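Local coordinates for protein putative aldolase (Bacteroides vulgatus ATCC 8482, PDB 3DXI) that is of unknown function but is probably an aldolase-like protein, built round an eight-stranded TIM barrel of the HMGL-like family, at residues T256-T259 with P260-E263; E173-N176 with L177-V181. All blocks are in the same frame, centred on the assembly; numbering follows the deposited sequence.

Contact 1 of 2, residues T256-T259 with P260-E263; sequences TTFT and PLLE
Thr259 and Glu263, one helical turn apart, meet through the methyl group of the first and the carboxylate end of the second. CG2 of Thr259 lies 3.6 Å from CD of Glu263, and the two side chains run at a slant to each other. The methyl stands anti to the backbone N of Thr259, on the carbonyl side, which turns it along the helix toward Glu263. The hydroxyl of Thr259 takes the place beside the backbone N (chi1 -70°) and is hydrogen-bonded to the carbonyl of Ile255, a turn back. The glutamate is extended beyond CG, and its CG sits against Thr259 O at 3.0 Å. Thr259 O also accepts Glu263 N at 2.9 Å, with the donor tilted 22° from the carbonyl plane.

The side chains of Phe258 and Leu261 approach more loosely. Their CD1 atoms are 4.5 Å apart, and the leucine methyl comes obliquely to the ring. Ile25 and Tyr29 of helix 23-34 touch the ring as well, while Leu261 and Leu262 both reach Trp267.

Pro260 has no N-H to give, and its CD sits 3.3 Å from Thr256 O. Leu261 N also lacks the usual bond to the preceding turn. A water fills in: it donates to Thr257 O at 2.7 Å and accepts from Leu261 N at 3.2 Å. Regular bonding resumes at Leu262 N, bonded to Phe258 O in the carbonyl plane. This is a proline kink inside helix 248-265, bridged by water. The helix comes after helix 231-241, beyond the last barrel strand, and packs here on helix 23-34 on the outside of the TIM barrel.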
ATOM      1  N   THR A 256      -3.685  10.416  15.644  1.00  9.73           N
ATOM      2  CA  THR A 256      -4.336   9.966  16.872  1.00 11.21           C
ATOM      3  C   THR A 256      -5.740  10.550  16.999  1.00 10.83           C
ATOM      4  O   THR A 256      -6.654   9.871  17.455  1.00 11.09           O
ATOM      5  CB  THR A 256      -3.516  10.359  18.121  1.00 11.12           C
ATOM      6  OG1 THR A 256      -2.267   9.658  18.110  1.00 11.55           O
ATOM      7  CG2 THR A 256      -4.280  10.009  19.393  1.00 12.43           C
ATOM      8  N   THR A 257      -5.907  11.806  16.593  1.00  9.68           N
ATOM      9  CA  THR A 257      -7.208  12.454  16.655  1.00 10.07           C
ATOM     10  C   THR A 257      -8.244  11.641  15.868  1.00 10.99           C
ATOM     11  O   THR A 257      -9.368  11.432  16.330  1.00  9.54           O
ATOM     12  CB  THR A 257      -7.153  13.888  16.068  1.00  9.37           C
ATOM     13  OG1 THR A 257      -6.295  14.706  16.871  1.00 10.26           O
ATOM     14  CG2 THR A 257      -8.541  14.517  16.055  1.00  8.91           C
ATOM     15  N   PHE A 258      -7.845  11.163  14.689  1.00 10.12           N
ATOM     16  CA  PHE A 258      -8.733  10.403  13.813  1.00  8.73           C
ATOM     17  C   PHE A 258      -8.757   8.899  14.054  1.00 10.32           C
ATOM     18  O   PHE A 258      -9.490   8.173  13.375  1.00 10.79           O
ATOM     19  CB  PHE A 258      -8.359  10.685  12.354  1.00 10.35           C
ATOM     20  CG  PHE A 258      -8.840  12.020  11.856  1.00 10.78           C
ATOM     21  CD1 PHE A 258     -10.139  12.169  11.375  1.00 10.65           C
ATOM     22  CD2 PHE A 258      -8.013  13.137  11.905  1.00 11.10           C
ATOM     23  CE1 PHE A 258     -10.610  13.415  10.950  1.00 10.86           C
ATOM     24  CE2 PHE A 258      -8.472  14.392  11.481  1.00 11.34           C
ATOM     25  CZ  PHE A 258      -9.773  14.529  11.003  1.00 10.42           C
ATOM     26  N   THR A 259      -7.978   8.430  15.028  1.00  9.88           N
ATOM     27  CA  THR A 259      -7.907   7.004  15.320  1.00  9.26           C
ATOM     28  C   THR A 259      -9.189   6.386  15.884  1.00 10.14           C
ATOM     29  O   THR A 259      -9.509   5.240  15.567  1.00 11.86           O
ATOM     30  CB  THR A 259      -6.682   6.704  16.215  1.00  9.85           C
ATOM     31  OG1 THR A 259      -5.493   6.885  15.432  1.00  8.87           O
ATOM     32  CG2 THR A 259      -6.712   5.273  16.745  1.00  8.27           C
ATOM     33  N   PRO A 260      -9.933   7.113  16.737  1.00  9.10           N
ATOM     34  CA  PRO A 260     -11.164   6.490  17.240  1.00  9.23           C
ATOM     35  C   PRO A 260     -12.132   6.188  16.090  1.00  8.42           C
ATOM     36  O   PRO A 260     -12.774   5.142  16.063  1.00  8.19           O
ATOM     37  CB  PRO A 260     -11.710   7.542  18.205  1.00  9.33           C
ATOM     38  CG  PRO A 260     -10.457   8.100  18.801  1.00 10.41           C
ATOM     39  CD  PRO A 260      -9.554   8.264  17.579  1.00  9.13           C
ATOM     40  N   LEU A 261     -12.231   7.107  15.133  1.00  7.57           N
ATOM     41  CA  LEU A 261     -13.111   6.900  13.984  1.00  7.47           C
ATOM     42  C   LEU A 261     -12.612   5.763  13.094  1.00  8.87           C
ATOM     43  O   LEU A 261     -13.408   4.993  12.552  1.00  9.84           O
ATOM     44  CB  LEU A 261     -13.234   8.190  13.176  1.00  8.08           C
ATOM     45  CG  LEU A 261     -14.126   9.244  13.835  1.00  8.08           C
ATOM     46  CD1 LEU A 261     -13.935  10.584  13.142  1.00  9.96           C
ATOM     47  CD2 LEU A 261     -15.582   8.791  13.775  1.00  9.89           C
ATOM     48  N   LEU A 262     -11.294   5.656  12.948  1.00  8.97           N
ATOM     49  CA  LEU A 262     -10.702   4.593  12.146  1.00  8.88           C
ATOM     50  C   LEU A 262     -10.975   3.216  12.760  1.00  9.31           C
ATOM     51  O   LEU A 262     -11.257   2.248  12.053  1.00 10.00           O
ATOM     52  CB  LEU A 262      -9.191   4.804  12.025  1.00  9.42           C
ATOM     53  CG  LEU A 262      -8.400   3.624  11.449  1.00 11.46           C
ATOM     54  CD1 LEU A 262      -8.890   3.322  10.042  1.00 10.99           C
ATOM     55  CD2 LEU A 262      -6.905   3.949  11.446  1.00  9.63           C
ATOM     56  N   GLU A 263     -10.889   3.118  14.080  1.00  9.38           N
ATOM     57  CA  GLU A 263     -11.126   1.836  14.730  1.00 10.54           C
ATOM     58  C   GLU A 263     -12.595   1.451  14.624  1.00 10.59           C
ATOM     59  O   GLU A 263     -12.937   0.273  14.604  1.00 10.52           O
ATOM     60  CB  GLU A 263     -10.669   1.900  16.189  1.00 12.05           C
ATOM     61  CG  GLU A 263      -9.212   2.342  16.304  1.00 15.58           C
ATOM     62  CD  GLU A 263      -8.705   2.380  17.729  1.00 18.23           C
ATOM     63  OE1 GLU A 263      -9.466   2.802  18.623  1.00 17.92           O
ATOM     64  OE2 GLU A 263      -7.532   2.005  17.950  1.00 19.25           O
TER
HETATM   65  O   HOH W   1     -11.702  10.110  15.986  1.00 10.99           O

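Contact 2 of 2, residues E173-N176 with L177-V181; sequences EVKN and LLKEV
The carbonyl oxygen of Glu173 accepts the backbone N of Leu177 at 2.9 Å, in a nearly straight bond of 166° at the hydrogen. CG of Leu177 also lies 3.3 Å from Glu173 O. This CG stands beside its own backbone N (chi1 -73°), which lays the branch back along the preceding turn. Further regular turns follow, with Val174 O taking Leu178 N, Lys175 O taking Lys179 N and Asn176 O taking Glu180 N. The carboxylate of Glu173 leads away from Leu177 and accepts the backbone N of Thr170 through OE1, near the start of the helix.

Helix 171-184 is the crossover of a beta-alpha-beta unit of the TIM barrel, between parallel strands 159-163 and 189-192. Val174, Leu178 and Val181 lie on the side facing the barrel. Val174 touches Phe191, Leu178 and Val181 both touch Val189, and Val181 also reaches Phe160 and Met162. Val174 packs against helix 200-209 too.

Lys175 and Lys179 lie side by side and point the same way. Lys179 is extended, its CG 3.2 Å from Lys175 O, whereas Lys175 bends at chi3 (64°) and again at chi4. CE of Lys175 lies 4.1 Å from NZ of Lys179. The NZ atoms of Lys175 and Lys179 are 4.4 Å apart, and this closeness of like charges is probably eased by the salt bridge of Lys175 NZ to Asp210.

Asn176 and Glu180 meet only loosely, OD1 of Asn176 lying 4.3 Å from CG of Glu180. OE2 of Glu180 makes a salt bridge to Lys183, on the following turn of the helix.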
ATOM      1  N   GLU A 173       0.284   4.232 -16.370  1.00 13.48           N
ATOM      2  CA  GLU A 173      -0.896   4.931 -16.865  1.00 13.32           C
ATOM      3  C   GLU A 173      -0.962   6.374 -16.388  1.00 13.49           C
ATOM      4  O   GLU A 173      -1.396   7.250 -17.142  1.00 12.09           O
ATOM      5  CB  GLU A 173      -2.167   4.195 -16.448  1.00 15.05           C
ATOM      6  CG  GLU A 173      -2.268   2.809 -17.055  1.00 18.18           C
ATOM      7  CD  GLU A 173      -3.396   2.004 -16.462  1.00 18.68           C
ATOM      8  OE1 GLU A 173      -3.447   1.878 -15.222  1.00 18.73           O
ATOM      9  OE2 GLU A 173      -4.227   1.493 -17.239  1.00 21.71           O
ATOM     10  N   VAL A 174      -0.540   6.619 -15.144  1.00 11.62           N
ATOM     11  CA  VAL A 174      -0.549   7.977 -14.599  1.00 12.12           C
ATOM     12  C   VAL A 174       0.413   8.859 -15.394  1.00 12.79           C
ATOM     13  O   VAL A 174       0.081  10.001 -15.724  1.00 13.52           O
ATOM     14  CB  VAL A 174      -0.143   8.012 -13.099  1.00 10.57           C
ATOM     15  CG1 VAL A 174      -0.041   9.458 -12.621  1.00 10.75           C
ATOM     16  CG2 VAL A 174      -1.171   7.252 -12.259  1.00  8.87           C
ATOM     17  N   LYS A 175       1.599   8.333 -15.698  1.00 13.25           N
ATOM     18  CA  LYS A 175       2.580   9.092 -16.476  1.00 15.32           C
ATOM     19  C   LYS A 175       2.011   9.452 -17.841  1.00 13.21           C
ATOM     20  O   LYS A 175       2.054  10.605 -18.258  1.00 13.70           O
ATOM     21  CB  LYS A 175       3.864   8.284 -16.702  1.00 17.25           C
ATOM     22  CG  LYS A 175       4.742   8.124 -15.485  1.00 23.71           C
ATOM     23  CD  LYS A 175       5.961   7.256 -15.794  1.00 26.08           C
ATOM     24  CE  LYS A 175       6.871   7.908 -16.822  1.00 28.93           C
ATOM     25  NZ  LYS A 175       7.455   9.183 -16.314  1.00 30.85           N
ATOM     26  N   ASN A 176       1.492   8.447 -18.539  1.00 13.75           N
ATOM     27  CA  ASN A 176       0.936   8.643 -19.873  1.00 13.54           C
ATOM     28  C   ASN A 176      -0.189   9.672 -19.896  1.00 13.02           C
ATOM     29  O   ASN A 176      -0.199  10.571 -20.739  1.00 10.92           O
ATOM     30  CB  ASN A 176       0.427   7.312 -20.431  1.00 15.04           C
ATOM     31  CG  ASN A 176      -0.242   7.466 -21.781  1.00 17.25           C
ATOM     32  OD1 ASN A 176       0.400   7.822 -22.768  1.00 19.81           O
ATOM     33  ND2 ASN A 176      -1.542   7.207 -21.828  1.00 18.46           N
ATOM     34  N   LEU A 177      -1.135   9.535 -18.973  1.00 12.66           N
ATOM     35  CA  LEU A 177      -2.264  10.453 -18.901  1.00 11.78           C
ATOM     36  C   LEU A 177      -1.823  11.876 -18.575  1.00 10.74           C
ATOM     37  O   LEU A 177      -2.367  12.836 -19.118  1.00  9.45           O
ATOM     38  CB  LEU A 177      -3.277   9.957 -17.870  1.00 11.73           C
ATOM     39  CG  LEU A 177      -4.095   8.741 -18.314  1.00 15.39           C
ATOM     40  CD1 LEU A 177      -4.906   8.215 -17.138  1.00 14.27           C
ATOM     41  CD2 LEU A 177      -5.006   9.132 -19.472  1.00 16.67           C
ATOM     42  N   LEU A 178      -0.840  12.015 -17.690  1.00  9.78           N
ATOM     43  CA  LEU A 178      -0.347  13.339 -17.340  1.00 10.19           C
ATOM     44  C   LEU A 178       0.239  13.966 -18.605  1.00 11.55           C
ATOM     45  O   LEU A 178      -0.089  15.100 -18.954  1.00 10.93           O
ATOM     46  CB  LEU A 178       0.722  13.240 -16.246  1.00  8.59           C
ATOM     47  CG  LEU A 178       1.407  14.541 -15.814  1.00  7.51           C
ATOM     48  CD1 LEU A 178       0.359  15.580 -15.425  1.00  7.75           C
ATOM     49  CD2 LEU A 178       2.350  14.256 -14.651  1.00  5.77           C
ATOM     50  N   LYS A 179       1.097  13.216 -19.295  1.00 13.83           N
ATOM     51  CA  LYS A 179       1.712  13.692 -20.533  1.00 15.75           C
ATOM     52  C   LYS A 179       0.636  14.077 -21.549  1.00 15.66           C
ATOM     53  O   LYS A 179       0.769  15.075 -22.261  1.00 16.56           O
ATOM     54  CB  LYS A 179       2.609  12.614 -21.137  1.00 20.81           C
ATOM     55  CG  LYS A 179       3.816  12.246 -20.290  1.00 27.07           C
ATOM     56  CD  LYS A 179       4.595  11.093 -20.929  1.00 30.60           C
ATOM     57  CE  LYS A 179       5.792  10.673 -20.075  1.00 32.71           C
ATOM     58  NZ  LYS A 179       6.444   9.431 -20.603  1.00 33.33           N
ATOM     59  N   GLU A 180      -0.431  13.286 -21.615  1.00 15.02           N
ATOM     60  CA  GLU A 180      -1.525  13.567 -22.543  1.00 15.04           C
ATOM     61  C   GLU A 180      -2.252  14.860 -22.196  1.00 13.84           C
ATOM     62  O   GLU A 180      -2.484  15.698 -23.064  1.00 16.16           O
ATOM     63  CB  GLU A 180      -2.527  12.407 -22.559  1.00 16.17           C
ATOM     64  CG  GLU A 180      -2.092  11.253 -23.432  1.00 18.81           C
ATOM     65  CD  GLU A 180      -1.968  11.663 -24.880  1.00 20.74           C
ATOM     66  OE1 GLU A 180      -3.006  11.966 -25.500  1.00 25.92           O
ATOM     67  OE2 GLU A 180      -0.836  11.699 -25.398  1.00 21.96           O
ATOM     68  N   VAL A 181      -2.612  15.016 -20.927  1.00 11.49           N
ATOM     69  CA  VAL A 181      -3.315  16.208 -20.468  1.00  9.91           C
ATOM     70  C   VAL A 181      -2.497  17.468 -20.773  1.00 11.21           C
ATOM     71  O   VAL A 181      -3.048  18.483 -21.199  1.00 11.98           O
ATOM     72  CB  VAL A 181      -3.635  16.100 -18.942  1.00  8.76           C
ATOM     73  CG1 VAL A 181      -4.146  17.423 -18.395  1.00  8.01           C
ATOM     74  CG2 VAL A 181      -4.704  15.016 -18.719  1.00 10.06           C
TER

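Contact 1 and contact 2 are local contacts within two separate helices of the same barrel, and they do not touch. Their centres are 35 Å apart and their nearest atoms about 24 Å. They lie on opposite sides of the centre of the chain, the centre of contact 1 about 20 Å from it and that of contact 2 about 18 Å. Residues 173-181 come first in the chain and belong to a crossover between two adjacent barrel strands. Residues 256-263 come after the last strand and close to helix 23-34, which follows the first. Helical bonding is regular in contact 2 and interrupted in contact 1.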